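Local coordinates for Glyco_hydro_cc domain-containing protein (Trichoderma gamsii, PDB 6UBD), which probably binds beta-1,3-glucan oligosaccharides, as a member of subgroup VII of glycoside hydrolase family 128, at residues D40-F45 with P253-D258; V199-C204 with A241-L246. All blocks are in the same frame, centred on the assembly; numbering follows the deposited sequence. Where two conformers were deposited one is given.

Interaction 1 (D40-F45 with P253-D258); sequences DTALAF and PPVNSD
Thr41 meets both Pro254 and Val255. Its OG1 sits between the backbone N and the carbonyl carbon (chi1 63°); this puts OG1 beside the proline, 3.8 Å from Pro254 CG, and the two side chains cross at about a right angle. That contact is packing; the hydroxyl has its hydrogen-bond partner in Asp244. The carbonyl of Thr41 is touched as well, with Val255 CG2 pressed up to 3.4 Å from Thr41 O. One step on, Ala42 turns its methyl to the same two residues: CB is 3.9 Å from Pro254 CB and 4.0 Å from Val255 CG2. Phe45, a helical turn later, brings the edge of its ring to Val255 CG2, with Phe45 CE2 4.4 Å away. Val255 thus works through one branch, CG2, which lies anti to the carbonyl carbon while CG1 is anti to the backbone N (chi1 -177°). The two segments are joined by van der Waals packing, buried at Ala42 and Pro254 and more open toward Thr41 and Phe45. After strand 35-38, a type I beta turn, Asp40 to Leu43, delivers Ala42 as N-cap of helix 43-46 against the loop following strand 237-243, consistent with strand-end loops of a (beta/alpha)8-type barrel.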
ATOM      1  N   ASP A  40       1.272  -8.626  -8.050  1.00  7.17           N
ATOM      2  CA  ASP A  40       2.415  -9.398  -8.556  1.00  8.70           C
ATOM      3  C   ASP A  40       2.418  -9.553 -10.086  1.00  8.82           C
ATOM      4  O   ASP A  40       3.272 -10.263 -10.582  1.00  9.18           O
ATOM      5  CB  ASP A  40       2.579 -10.730  -7.805  1.00  8.90           C
ATOM      6  CG  ASP A  40       1.299 -11.565  -7.842  1.00 10.54           C
ATOM      7  OD1 ASP A  40       0.589 -11.523  -8.893  1.00  9.66           O
ATOM      8  OD2 ASP A  40       0.986 -12.208  -6.777  1.00 12.40           O
ATOM      9  N   THR A  41       1.506  -8.927 -10.817  1.00  9.48           N
ATOM     10  CA  THR A  41       1.511  -9.187 -12.292  1.00 10.40           C
ATOM     11  C   THR A  41       2.829  -8.764 -12.995  1.00  9.97           C
ATOM     12  O   THR A  41       3.224  -9.492 -13.917  1.00  8.82           O
ATOM     13  CB  THR A  41       0.329  -8.514 -12.988  1.00  9.94           C
ATOM     14  OG1 THR A  41       0.373  -7.080 -12.863  1.00  9.33           O
ATOM     15  CG2 THR A  41      -0.990  -9.073 -12.507  1.00  9.69           C
ATOM     16  N   ALA A  42       3.472  -7.698 -12.499  1.00  9.18           N
ATOM     17  CA  ALA A  42       4.708  -7.157 -13.145  1.00  9.44           C
ATOM     18  C   ALA A  42       5.939  -7.469 -12.294  1.00  8.80           C
ATOM     19  O   ALA A  42       7.033  -6.977 -12.573  1.00  8.69           O
ATOM     20  CB  ALA A  42       4.629  -5.669 -13.390  1.00  8.74           C
ATOM     21  N   LEU A  43       5.785  -8.296 -11.245  1.00  8.98           N
ATOM     22  CA  LEU A  43       6.863  -8.468 -10.251  1.00  9.36           C
ATOM     23  C   LEU A  43       8.142  -9.042 -10.871  1.00  9.49           C
ATOM     24  O   LEU A  43       9.231  -8.628 -10.424  1.00 10.85           O
ATOM     25  CB  LEU A  43       6.288  -9.297  -9.114  1.00 11.15           C
ATOM     26  CG  LEU A  43       7.073  -9.410  -7.804  1.00 10.27           C
ATOM     27  CD1 LEU A  43       7.394  -8.032  -7.281  1.00 12.49           C
ATOM     28  CD2 LEU A  43       6.340 -10.290  -6.788  1.00 10.46           C
ATOM     29  N   ALA A  44       8.030  -9.978 -11.819  1.00  9.47           N
ATOM     30  CA  ALA A  44       9.252 -10.552 -12.433  1.00 10.35           C
ATOM     31  C   ALA A  44      10.050  -9.446 -13.123  1.00  9.72           C
ATOM     32  O   ALA A  44      11.310  -9.460 -13.105  1.00 12.71           O
ATOM     33  CB  ALA A  44       8.953 -11.699 -13.377  1.00 11.64           C
ATOM     34  N   PHE A  45       9.398  -8.542 -13.812  1.00  7.98           N
ATOM     35  CA  PHE A  45      10.076  -7.479 -14.604  1.00  8.55           C
ATOM     36  C   PHE A  45      10.733  -6.442 -13.663  1.00  8.43           C
ATOM     37  O   PHE A  45      11.805  -5.899 -14.011  1.00 10.71           O
ATOM     38  CB  PHE A  45       9.074  -6.763 -15.520  1.00  8.79           C
ATOM     39  CG  PHE A  45       8.317  -7.628 -16.491  1.00  9.04           C
ATOM     40  CD1 PHE A  45       8.999  -8.291 -17.470  1.00 11.48           C
ATOM     41  CD2 PHE A  45       6.941  -7.828 -16.379  1.00  9.39           C
ATOM     42  CE1 PHE A  45       8.296  -9.017 -18.424  1.00 13.36           C
ATOM     43  CE2 PHE A  45       6.250  -8.642 -17.274  1.00  9.83           C
ATOM     44  CZ  PHE A  45       6.934  -9.246 -18.284  1.00 12.01           C
ATOM     45  N   PRO A 253      -2.668  -0.527 -16.312  1.00  8.22           N
ATOM     46  CA  PRO A 253      -2.129  -1.865 -15.980  1.00  8.78           C
ATOM     47  C   PRO A 253      -0.680  -2.033 -16.434  1.00  8.58           C
ATOM     48  O   PRO A 253      -0.355  -1.682 -17.580  1.00  8.56           O
ATOM     49  CB  PRO A 253      -3.048  -2.859 -16.720  1.00  9.59           C
ATOM     50  CG  PRO A 253      -4.341  -2.149 -16.682  1.00  8.89           C
ATOM     51  CD  PRO A 253      -4.028  -0.664 -16.892  1.00  9.17           C
ATOM     52  N   PRO A 254       0.227  -2.571 -15.565  1.00  8.36           N
ATOM     53  CA  PRO A 254       1.656  -2.604 -15.932  1.00  8.00           C
ATOM     54  C   PRO A 254       2.018  -3.768 -16.875  1.00  7.47           C
ATOM     55  O   PRO A 254       3.214  -3.790 -17.259  1.00  8.56           O
ATOM     56  CB  PRO A 254       2.320  -2.725 -14.562  1.00  8.76           C
ATOM     57  CG  PRO A 254       1.294  -3.489 -13.743  1.00  9.23           C
ATOM     58  CD  PRO A 254      -0.045  -2.934 -14.166  1.00  8.93           C
ATOM     59  N   VAL A 255       1.083  -4.653 -17.225  1.00  7.99           N
ATOM     60  CA  VAL A 255       1.329  -5.808 -18.138  1.00  9.45           C
ATOM     61  C   VAL A 255       0.260  -5.767 -19.244  1.00  9.71           C
ATOM     62  O   VAL A 255      -0.915  -5.541 -18.968  1.00  9.61           O
ATOM     63  CB  VAL A 255       1.273  -7.156 -17.384  1.00 10.44           C
ATOM     64  CG1 VAL A 255       1.612  -8.309 -18.339  1.00  9.89           C
ATOM     65  CG2 VAL A 255       2.224  -7.205 -16.219  1.00  9.66           C
ATOM     66  N   ASN A 256       0.734  -5.898 -20.497  1.00  8.49           N
ATOM     67  CA  ASN A 256      -0.137  -5.974 -21.704  1.00  9.90           C
ATOM     68  C   ASN A 256      -0.927  -7.306 -21.763  1.00 10.81           C
ATOM     69  O   ASN A 256      -0.556  -8.265 -21.090  1.00 10.46           O
ATOM     70  CB  ASN A 256       0.721  -5.894 -22.957  1.00 11.63           C
ATOM     71  CG  ASN A 256       1.406  -4.568 -23.224  1.00 10.51           C
ATOM     72  OD1 ASN A 256       0.781  -3.521 -23.075  1.00 11.58           O
ATOM     73  ND2 ASN A 256       2.648  -4.629 -23.708  1.00 11.75           N
ATOM     74  N   SER A 257      -1.984  -7.361 -22.594  1.00 13.14           N
ATOM     75  CA  SER A 257      -2.788  -8.604 -22.741  1.00 14.60           C
ATOM     76  C   SER A 257      -1.900  -9.775 -23.214  1.00 14.17           C
ATOM     77  O   SER A 257      -2.232 -10.950 -22.796  1.00 17.72           O
ATOM     78  CB  SER A 257      -3.979  -8.400 -23.677  0.50 18.69           C
ATOM     79  OG  SER A 257      -4.725  -7.222 -23.376  0.50 19.76           O
ATOM     80  N   ASP A 258      -0.822  -9.522 -23.962  1.00 13.07           N
ATOM     81  CA  ASP A 258       0.045 -10.632 -24.471  1.00 12.05           C
ATOM     82  C   ASP A 258       1.087 -11.095 -23.427  1.00  9.31           C
ATOM     83  O   ASP A 258       1.889 -11.984 -23.746  1.00 11.45           O
ATOM     84  CB  ASP A 258       0.677 -10.309 -25.813  1.00 13.75           C
ATOM     85  CG  ASP A 258       1.758  -9.257 -25.733  1.00 15.40           C
ATOM     86  OD1 ASP A 258       2.005  -8.747 -24.628  1.00 12.79           O
ATOM     87  OD2 ASP A 258       2.305  -8.904 -26.820  1.00 18.63           O
TER

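Interaction 2 (V199-C204 with A241-L246); sequences VTEFAC and AYTDGL
Ala241 O takes the weak hydrogen bond from Phe202 N, 3.3 Å long and bent to 128° at the hydrogen, and Glu201 CA adds a CA-H...O contact to the same oxygen at 3.5 Å. Both contacts are weak, as fits strand segments that run the same way but splay by 53°. Phe202 then folds its ring back over the neighbouring strand: CG stands between the backbone N and the carbonyl carbon (chi1 73°), which brings CE2 within 3.4 Å of Tyr242 N and sets Tyr242 CA over one ring face, a CH-pi contact 4.0 Å from the centroid. The two aromatic rings meet obliquely, and Phe202 CZ rests on Tyr242 CB. An alanine in place of Phe202 would probably open a gap beside Tyr242 and strip its CA of the aromatic face. Beyond Tyr242, Thr243 turns its side chain toward strand 199-204, with CG2 3.4 Å from Phe202 O. Thr243 OG1 accepts from Gly245 N in an ST turn, 3.1 Å and nearly straight. Glu201, extended beyond CG, crosses Thr243 obliquely, its CB and CG against Thr243 CB, and OE2 is hydrogen-bonded to Trp56 NE1. All the touching residues are buried. The two parallel strands, joined through the short strand 212-213 and helix 217-233, form a beta-alpha-beta crossover, consistent with the (beta/alpha)8-type barrel of the family's catalytic core.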
ATOM      1  N   VAL A 199       3.326   4.666   0.927  1.00  7.64           N
ATOM      2  CA  VAL A 199       2.283   4.786  -0.116  1.00  9.80           C
ATOM      3  C   VAL A 199       2.002   3.387  -0.636  1.00  7.97           C
ATOM      4  O   VAL A 199       2.741   2.861  -1.473  1.00  8.08           O
ATOM      5  CB  VAL A 199       2.725   5.737  -1.248  1.00 10.46           C
ATOM      6  CG1 VAL A 199       1.604   5.933  -2.287  1.00  9.06           C
ATOM      7  CG2 VAL A 199       3.116   7.094  -0.697  1.00 11.55           C
ATOM      8  N   THR A 200       1.002   2.723  -0.069  1.00  7.58           N
ATOM      9  CA  THR A 200       0.827   1.271  -0.260  1.00  7.94           C
ATOM     10  C   THR A 200       0.049   0.930  -1.549  1.00  8.25           C
ATOM     11  O   THR A 200       0.051  -0.254  -1.964  1.00  8.84           O
ATOM     12  CB  THR A 200       0.240   0.644   1.010  1.00  7.87           C
ATOM     13  OG1 THR A 200      -1.054   1.236   1.221  1.00  8.69           O
ATOM     14  CG2 THR A 200       1.165   0.793   2.229  1.00  7.12           C
ATOM     15  N   GLU A 201      -0.608   1.932  -2.121  1.00  7.80           N
ATOM     16  CA  GLU A 201      -1.111   1.862  -3.525  1.00  7.93           C
ATOM     17  C   GLU A 201      -1.033   3.276  -4.087  1.00  8.23           C
ATOM     18  O   GLU A 201      -1.365   4.223  -3.407  1.00  8.83           O
ATOM     19  CB  GLU A 201      -2.570   1.446  -3.685  1.00  9.65           C
ATOM     20  CG  GLU A 201      -2.890  -0.006  -3.273  1.00  8.88           C
ATOM     21  CD  GLU A 201      -4.363  -0.301  -3.464  1.00 10.10           C
ATOM     22  OE1 GLU A 201      -4.913   0.134  -4.481  1.00 20.98           O
ATOM     23  OE2 GLU A 201      -4.966  -0.977  -2.637  1.00  9.67           O
ATOM     24  N   PHE A 202      -0.626   3.425  -5.371  1.00  7.46           N
ATOM     25  CA  PHE A 202      -0.774   4.706  -6.140  1.00  8.69           C
ATOM     26  C   PHE A 202      -1.101   4.403  -7.601  1.00  8.57           C
ATOM     27  O   PHE A 202      -0.739   3.351  -8.150  1.00 10.20           O
ATOM     28  CB  PHE A 202       0.433   5.648  -5.949  1.00  8.53           C
ATOM     29  CG  PHE A 202       1.695   5.170  -6.674  1.00  8.39           C
ATOM     30  CD1 PHE A 202       1.875   5.406  -8.044  1.00  9.06           C
ATOM     31  CD2 PHE A 202       2.712   4.530  -5.986  1.00  8.04           C
ATOM     32  CE1 PHE A 202       3.019   4.941  -8.680  1.00  9.82           C
ATOM     33  CE2 PHE A 202       3.847   4.040  -6.647  1.00  7.95           C
ATOM     34  CZ  PHE A 202       4.000   4.261  -7.991  1.00  8.76           C
ATOM     35  N   ALA A 203      -1.893   5.320  -8.155  1.00  8.19           N
ATOM     36  CA  ALA A 203      -2.199   5.292  -9.613  1.00  8.34           C
ATOM     37  C   ALA A 203      -2.693   6.667 -10.012  1.00  8.57           C
ATOM     38  O   ALA A 203      -3.228   7.480  -9.227  1.00  8.74           O
ATOM     39  CB  ALA A 203      -3.290   4.297  -9.984  1.00  8.92           C
ATOM     40  N   CYS A 204      -2.527   6.996 -11.314  1.00  9.29           N
ATOM     41  CA  CYS A 204      -2.966   8.284 -11.925  1.00  9.60           C
ATOM     42  C   CYS A 204      -4.480   8.198 -12.189  1.00  8.82           C
ATOM     43  O   CYS A 204      -4.936   7.383 -13.019  1.00  9.15           O
ATOM     44  CB  CYS A 204      -2.204   8.518 -13.224  1.00 11.39           C
ATOM     45  SG  CYS A 204      -2.456  10.132 -14.024  1.00 11.43           S
ATOM     46  N   ALA A 241       4.470   1.860  -3.584  1.00  9.99           N
ATOM     47  CA  ALA A 241       4.105   0.648  -4.332  1.00  8.85           C
ATOM     48  C   ALA A 241       3.068   0.945  -5.435  1.00  8.27           C
ATOM     49  O   ALA A 241       1.950   1.393  -5.189  1.00  9.19           O
ATOM     50  CB  ALA A 241       3.578  -0.423  -3.405  1.00  8.58           C
ATOM     51  N   TYR A 242       3.466   0.672  -6.703  1.00  7.95           N
ATOM     52  CA  TYR A 242       2.589   0.754  -7.911  1.00  7.56           C
ATOM     53  C   TYR A 242       1.520  -0.362  -7.840  1.00  7.57           C
ATOM     54  O   TYR A 242       1.947  -1.505  -7.718  1.00  8.45           O
ATOM     55  CB  TYR A 242       3.513   0.609  -9.145  1.00  8.43           C
ATOM     56  CG  TYR A 242       2.920   0.827 -10.522  1.00  8.69           C
ATOM     57  CD1 TYR A 242       1.855   0.066 -10.977  1.00  9.10           C
ATOM     58  CD2 TYR A 242       3.453   1.792 -11.381  1.00  8.17           C
ATOM     59  CE1 TYR A 242       1.323   0.265 -12.248  1.00  9.01           C
ATOM     60  CE2 TYR A 242       2.975   1.968 -12.669  1.00 10.60           C
ATOM     61  CZ  TYR A 242       1.925   1.196 -13.119  1.00 11.09           C
ATOM     62  OH  TYR A 242       1.455   1.451 -14.414  1.00 12.33           O
ATOM     63  N   THR A 243       0.235  -0.027  -7.942  1.00  7.34           N
ATOM     64  CA  THR A 243      -0.845  -1.037  -7.877  1.00  6.80           C
ATOM     65  C   THR A 243      -1.209  -1.585  -9.256  1.00  7.51           C
ATOM     66  O   THR A 243      -1.299  -0.814 -10.246  1.00  8.91           O
ATOM     67  CB  THR A 243      -2.052  -0.474  -7.128  1.00  7.96           C
ATOM     68  OG1 THR A 243      -2.952  -1.603  -6.996  1.00  9.66           O
ATOM     69  CG2 THR A 243      -2.771   0.675  -7.786  1.00  8.23           C
ATOM     70  N   ASP A 244      -1.561  -2.846  -9.334  1.00  8.16           N
ATOM     71  CA  ASP A 244      -2.145  -3.472 -10.521  1.00  8.69           C
ATOM     72  C   ASP A 244      -3.622  -3.848 -10.289  1.00  8.83           C
ATOM     73  O   ASP A 244      -4.172  -4.674 -11.036  1.00  8.89           O
ATOM     74  CB  ASP A 244      -1.315  -4.645 -10.982  1.00  8.78           C
ATOM     75  CG  ASP A 244      -1.263  -5.834 -10.037  1.00  9.84           C
ATOM     76  OD1 ASP A 244      -1.989  -5.858  -9.038  1.00 11.61           O
ATOM     77  OD2 ASP A 244      -0.457  -6.731 -10.330  1.00 14.08           O
ATOM     78  N   GLY A 245      -4.272  -3.329  -9.226  1.00  8.69           N
ATOM     79  CA  GLY A 245      -5.677  -3.657  -8.961  1.00  9.25           C
ATOM     80  C   GLY A 245      -6.600  -3.269 -10.103  1.00 11.98           C
ATOM     81  O   GLY A 245      -6.311  -2.407 -10.942  1.00 10.92           O
ATOM     82  N   LEU A 246      -7.763  -3.895 -10.155  1.00 14.77           N
ATOM     83  CA  LEU A 246      -8.714  -3.665 -11.241  1.00 17.01           C
ATOM     84  C   LEU A 246      -9.486  -2.371 -10.966  1.00 12.60           C
ATOM     85  O   LEU A 246      -9.360  -1.710  -9.897  1.00 15.06           O
ATOM     86  CB  LEU A 246      -9.615  -4.892 -11.396  1.00 19.46           C
ATOM     87  CG  LEU A 246      -8.920  -6.196 -11.783  1.00 23.80           C
ATOM     88  CD1 LEU A 246      -9.948  -7.293 -12.047  1.00 25.98           C
ATOM     89  CD2 LEU A 246      -8.006  -6.021 -12.998  1.00 30.71           C
TER

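In the fold
From the N terminus the chain leaves strand 35-38 and enters the turn and helix start at 40-45, the first half of interaction 1. It then runs through much of the fold before strand 197-206 supplies the first half of interaction 2. Helix 217-233 leads to strand 237-243, which closes that shorter loop; the chain goes on to 253-258 and closes the long one, so interaction 2 nests within interaction 1. Their centres are 13 Å apart, yet they touch: the hydrogen bond between Thr41 OG1 and Asp244 OD2 spans 2.7 Å. Strand 237-243 pairs with 35-38 and 197-206, and at its C-terminal end Tyr242 and Asp244 meet the loop 253-258 and the turn 40-45.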